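Local coordinates for protein citryl-spermidine/3,4-dihydroxybenzoyl-citryl-spermidine:spermidine ligase (Bacillus anthracis, PDB 3TO3) that catalyses the ATP-dependent condensation of spermidine with citryl-spermidine intermediates during biosynthesis of the siderophore petrobactin, at residues L405-L414 with L520-W530. Numbering follows the deposited sequence.
Sequences LNKYGIENWL and LAFVLADKYEW
Ile410 reaches into the angle between Tyr528 and Trp530, and its two branches serve different partners. With chi1 -68° CG1 lies beside the backbone N, which leaves CG2 anti to N and over one face of the indole as a CH-pi contact, 4.0 Å from the centroid of the Trp530 six-membered ring. The other branch ends in CD1, which meets Tyr528 CB at 3.7 Å; a beta-branched residue suits a place where two aromatic neighbours must be met at once. Leu405 packs beside it, CD1 3.8 Å from Leu524 CD2 and also oblique to the Tyr528 ring, whose hydroxyl is hydrogen-bonded to Asp402.

Helices 410-432 and 502-528 run nearly antiparallel here, with segment axes 13.1 Å apart, a gap spanned by large side chains in this IucA/IucC-family synthetase. Glu529, the first residue past the second helix, has positive phi; the turn brings Trp530 N back to Leu524 O, and the Trp530 side chain points toward helix 410-432. Deeper in, the contacts lengthen: Leu520 CD2 stands 4.2 Å from Trp413 CZ3 at the indole edge, while Leu520 also packs near the ATP-binding Tyr391. Leu414 CD2 meets Leu524 CD1 at 4.3 Å and its CD1 nears Leu520 CD2, a forked side chain suiting two leucine neighbours.

The solvent side is thinner. There Glu411 lays its aliphatic CB against Trp530 CH2 at 3.6 Å, while the charged end stays at the exposed side, paired with Arg415.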
loop_
_atom_site.group_PDB
_atom_site.type_symbol
_atom_site.label_atom_id
_atom_site.label_comp_id
_atom_site.label_asym_id
_atom_site.label_seq_id
_atom_site.Cartn_x
_atom_site.Cartn_y
_atom_site.Cartn_z
ATOM N N LEU B 405 -43.404 -6.230 -9.986
ATOM C CA LEU B 405 -43.823 -6.167 -11.372
ATOM C C LEU B 405 -45.072 -7.026 -11.594
ATOM O O LEU B 405 -45.973 -6.605 -12.312
ATOM C CB LEU B 405 -42.703 -6.542 -12.357
ATOM C CG LEU B 405 -41.435 -5.684 -12.342
ATOM C CD1 LEU B 405 -40.363 -6.253 -13.299
ATOM C CD2 LEU B 405 -41.785 -4.254 -12.685
ATOM N N ASN B 406 -45.099 -8.206 -10.975
ATOM C CA ASN B 406 -46.243 -9.106 -11.085
ATOM C C ASN B 406 -47.501 -8.443 -10.509
ATOM O O ASN B 406 -48.598 -8.554 -11.073
ATOM C CB ASN B 406 -45.968 -10.466 -10.400
ATOM C CG ASN B 406 -44.874 -11.280 -11.093
ATOM O OD1 ASN B 406 -44.451 -10.975 -12.209
ATOM N ND2 ASN B 406 -44.409 -12.325 -10.420
ATOM N N LYS B 407 -47.327 -7.734 -9.396
ATOM C CA LYS B 407 -48.444 -7.109 -8.684
ATOM C C LYS B 407 -49.023 -5.885 -9.409
ATOM O O LYS B 407 -50.238 -5.776 -9.556
ATOM C CB LYS B 407 -48.060 -6.755 -7.239
ATOM C CG LYS B 407 -49.236 -6.424 -6.316
ATOM C CD LYS B 407 -48.817 -5.593 -5.086
ATOM C CE LYS B 407 -49.574 -6.051 -3.842
ATOM N NZ LYS B 407 -49.715 -4.997 -2.791
ATOM N N TYR B 408 -48.180 -4.934 -9.800
ATOM C CA TYR B 408 -48.704 -3.727 -10.436
ATOM C C TYR B 408 -48.720 -3.702 -11.952
ATOM O O TYR B 408 -49.376 -2.841 -12.559
ATOM C CB TYR B 408 -47.968 -2.496 -9.923
ATOM C CG TYR B 408 -48.017 -2.405 -8.440
ATOM C CD1 TYR B 408 -46.932 -2.786 -7.668
ATOM C CD2 TYR B 408 -49.160 -1.950 -7.803
ATOM C CE1 TYR B 408 -46.983 -2.705 -6.282
ATOM C CE2 TYR B 408 -49.229 -1.864 -6.431
ATOM C CZ TYR B 408 -48.147 -2.249 -5.666
ATOM O OH TYR B 408 -48.233 -2.170 -4.291
ATOM N N GLY B 409 -48.044 -4.658 -12.570
ATOM C CA GLY B 409 -47.855 -4.610 -14.014
ATOM C C GLY B 409 -46.617 -3.779 -14.318
ATOM O O GLY B 409 -46.293 -2.851 -13.591
ATOM N N ILE B 410 -45.941 -4.096 -15.408
ATOM C CA ILE B 410 -44.662 -3.502 -15.701
ATOM C C ILE B 410 -44.796 -2.072 -16.158
ATOM O O ILE B 410 -44.122 -1.177 -15.631
ATOM C CB ILE B 410 -43.912 -4.307 -16.780
ATOM C CG1 ILE B 410 -43.510 -5.670 -16.238
ATOM C CG2 ILE B 410 -42.687 -3.567 -17.262
ATOM C CD1 ILE B 410 -42.626 -6.463 -17.206
ATOM N N GLU B 411 -45.648 -1.855 -17.148
ATOM C CA GLU B 411 -45.814 -0.516 -17.670
ATOM C C GLU B 411 -46.308 0.414 -16.562
ATOM O O GLU B 411 -45.790 1.511 -16.415
ATOM C CB GLU B 411 -46.757 -0.467 -18.871
ATOM C CG GLU B 411 -46.865 0.940 -19.473
ATOM C CD GLU B 411 -47.867 1.058 -20.621
ATOM O OE1 GLU B 411 -48.292 2.196 -20.901
ATOM O OE2 GLU B 411 -48.229 0.036 -21.250
ATOM N N ASN B 412 -47.281 -0.018 -15.766
ATOM C CA ASN B 412 -47.758 0.854 -14.691
ATOM C C ASN B 412 -46.697 1.169 -13.665
ATOM O O ASN B 412 -46.640 2.284 -13.155
ATOM C CB ASN B 412 -48.975 0.280 -13.960
ATOM C CG ASN B 412 -50.144 0.100 -14.864
ATOM O OD1 ASN B 412 -50.246 0.772 -15.894
ATOM N ND2 ASN B 412 -51.038 -0.829 -14.508
ATOM N N TRP B 413 -45.885 0.172 -13.335
ATOM C CA TRP B 413 -44.871 0.357 -12.314
ATOM C C TRP B 413 -43.800 1.312 -12.844
ATOM O O TRP B 413 -43.376 2.222 -12.153
ATOM C CB TRP B 413 -44.253 -0.986 -11.910
ATOM C CG TRP B 413 -43.337 -0.896 -10.725
ATOM C CD1 TRP B 413 -43.690 -0.989 -9.404
ATOM C CD2 TRP B 413 -41.928 -0.671 -10.746
ATOM N NE1 TRP B 413 -42.589 -0.850 -8.606
ATOM C CE2 TRP B 413 -41.489 -0.657 -9.401
ATOM C CE3 TRP B 413 -40.987 -0.495 -11.776
ATOM C CZ2 TRP B 413 -40.146 -0.456 -9.053
ATOM C CZ3 TRP B 413 -39.673 -0.299 -11.444
ATOM C CH2 TRP B 413 -39.257 -0.287 -10.087
ATOM N N LEU B 414 -43.387 1.115 -14.085
ATOM C CA LEU B 414 -42.355 1.958 -14.685
ATOM C C LEU B 414 -42.827 3.415 -14.835
ATOM O O LEU B 414 -42.078 4.341 -14.564
ATOM C CB LEU B 414 -41.908 1.375 -16.026
ATOM C CG LEU B 414 -40.864 2.127 -16.837
ATOM C CD1 LEU B 414 -39.539 2.295 -16.065
ATOM C CD2 LEU B 414 -40.655 1.420 -18.159
ATOM N N LEU B 520 -31.854 -0.493 -15.552
ATOM C CA LEU B 520 -33.203 -1.070 -15.413
ATOM C C LEU B 520 -33.792 -1.498 -16.779
ATOM O O LEU B 520 -34.352 -2.575 -16.899
ATOM C CB LEU B 520 -34.151 -0.093 -14.698
ATOM C CG LEU B 520 -35.575 -0.552 -14.379
ATOM C CD1 LEU B 520 -35.589 -1.804 -13.433
ATOM C CD2 LEU B 520 -36.367 0.608 -13.791
ATOM N N ALA B 521 -33.657 -0.651 -17.799
ATOM C CA ALA B 521 -34.118 -0.982 -19.141
ATOM C C ALA B 521 -33.481 -2.288 -19.637
ATOM O O ALA B 521 -34.133 -3.115 -20.267
ATOM C CB ALA B 521 -33.817 0.164 -20.110
ATOM N N PHE B 522 -32.211 -2.486 -19.331
ATOM C CA PHE B 522 -31.568 -3.764 -19.645
ATOM C C PHE B 522 -32.212 -4.980 -18.956
ATOM O O PHE B 522 -32.360 -6.040 -19.557
ATOM C CB PHE B 522 -30.084 -3.719 -19.270
ATOM C CG PHE B 522 -29.267 -2.811 -20.134
ATOM C CD1 PHE B 522 -29.551 -2.673 -21.473
ATOM C CD2 PHE B 522 -28.214 -2.093 -19.597
ATOM C CE1 PHE B 522 -28.791 -1.837 -22.257
ATOM C CE2 PHE B 522 -27.471 -1.254 -20.367
ATOM C CZ PHE B 522 -27.756 -1.124 -21.699
ATOM N N VAL B 523 -32.550 -4.824 -17.680
ATOM C CA VAL B 523 -33.148 -5.886 -16.904
ATOM C C VAL B 523 -34.540 -6.202 -17.442
ATOM O O VAL B 523 -34.889 -7.353 -17.648
ATOM C CB VAL B 523 -33.206 -5.531 -15.414
ATOM C CG1 VAL B 523 -34.119 -6.485 -14.694
ATOM C CG2 VAL B 523 -31.819 -5.600 -14.806
ATOM N N LEU B 524 -35.303 -5.167 -17.750
ATOM C CA LEU B 524 -36.639 -5.377 -18.252
ATOM C C LEU B 524 -36.597 -6.105 -19.598
ATOM O O LEU B 524 -37.343 -7.067 -19.793
ATOM C CB LEU B 524 -37.419 -4.056 -18.319
ATOM C CG LEU B 524 -37.691 -3.396 -16.962
ATOM C CD1 LEU B 524 -38.548 -2.165 -17.162
ATOM C CD2 LEU B 524 -38.348 -4.355 -15.920
ATOM N N ALA B 525 -35.727 -5.658 -20.511
ATOM C CA ALA B 525 -35.562 -6.341 -21.810
ATOM C C ALA B 525 -35.132 -7.814 -21.683
ATOM O O ALA B 525 -35.706 -8.708 -22.322
ATOM C CB ALA B 525 -34.574 -5.604 -22.720
ATOM N N ASP B 526 -34.106 -8.076 -20.885
ATOM C CA ASP B 526 -33.578 -9.428 -20.905
ATOM C C ASP B 526 -34.370 -10.421 -20.064
ATOM O O ASP B 526 -34.406 -11.588 -20.375
ATOM C CB ASP B 526 -32.077 -9.430 -20.616
ATOM C CG ASP B 526 -31.288 -8.572 -21.637
ATOM O OD1 ASP B 526 -31.424 -8.792 -22.870
ATOM O OD2 ASP B 526 -30.565 -7.655 -21.200
ATOM N N LYS B 527 -34.939 -9.959 -18.965
ATOM C CA LYS B 527 -35.802 -10.783 -18.135
ATOM C C LYS B 527 -37.285 -10.896 -18.516
ATOM O O LYS B 527 -37.924 -11.921 -18.278
ATOM C CB LYS B 527 -35.661 -10.369 -16.670
ATOM C CG LYS B 527 -34.204 -10.425 -16.179
ATOM C CD LYS B 527 -33.649 -11.829 -16.339
ATOM C CE LYS B 527 -32.514 -12.030 -15.358
ATOM N NZ LYS B 527 -31.847 -13.369 -15.446
ATOM N N TYR B 528 -37.867 -9.773 -18.871
ATOM C CA TYR B 528 -39.263 -9.714 -19.256
ATOM C C TYR B 528 -39.609 -9.515 -20.725
ATOM O O TYR B 528 -40.785 -9.405 -21.065
ATOM C CB TYR B 528 -40.027 -8.771 -18.325
ATOM C CG TYR B 528 -39.710 -9.034 -16.854
ATOM C CD1 TYR B 528 -40.290 -10.090 -16.185
ATOM C CD2 TYR B 528 -38.800 -8.258 -16.159
ATOM C CE1 TYR B 528 -40.004 -10.353 -14.847
ATOM C CE2 TYR B 528 -38.501 -8.512 -14.807
ATOM C CZ TYR B 528 -39.118 -9.563 -14.166
ATOM O OH TYR B 528 -38.862 -9.855 -12.847
ATOM N N GLU B 529 -38.609 -9.374 -21.587
ATOM C CA GLU B 529 -38.902 -9.098 -23.002
ATOM C C GLU B 529 -39.608 -7.765 -23.184
ATOM O O GLU B 529 -40.333 -7.568 -24.151
ATOM C CB GLU B 529 -39.796 -10.178 -23.627
ATOM C CG GLU B 529 -39.452 -11.591 -23.244
ATOM C CD GLU B 529 -38.003 -11.913 -23.507
ATOM O OE1 GLU B 529 -37.607 -11.926 -24.697
ATOM O OE2 GLU B 529 -37.260 -12.146 -22.522
ATOM N N TRP B 530 -39.413 -6.854 -22.246
ATOM C CA TRP B 530 -39.853 -5.479 -22.440
ATOM C C TRP B 530 -38.778 -4.804 -23.295
ATOM O O TRP B 530 -37.599 -4.733 -22.919
ATOM C CB TRP B 530 -40.010 -4.781 -21.088
ATOM C CG TRP B 530 -40.703 -3.491 -21.177
ATOM C CD1 TRP B 530 -40.135 -2.251 -21.295
ATOM C CD2 TRP B 530 -42.103 -3.287 -21.151
ATOM N NE1 TRP B 530 -41.105 -1.287 -21.349
ATOM C CE2 TRP B 530 -42.326 -1.899 -21.266
ATOM C CE3 TRP B 530 -43.195 -4.138 -21.033
ATOM C CZ2 TRP B 530 -43.596 -1.351 -21.283
ATOM C CZ3 TRP B 530 -44.455 -3.590 -21.053
ATOM C CH2 TRP B 530 -44.648 -2.211 -21.178
#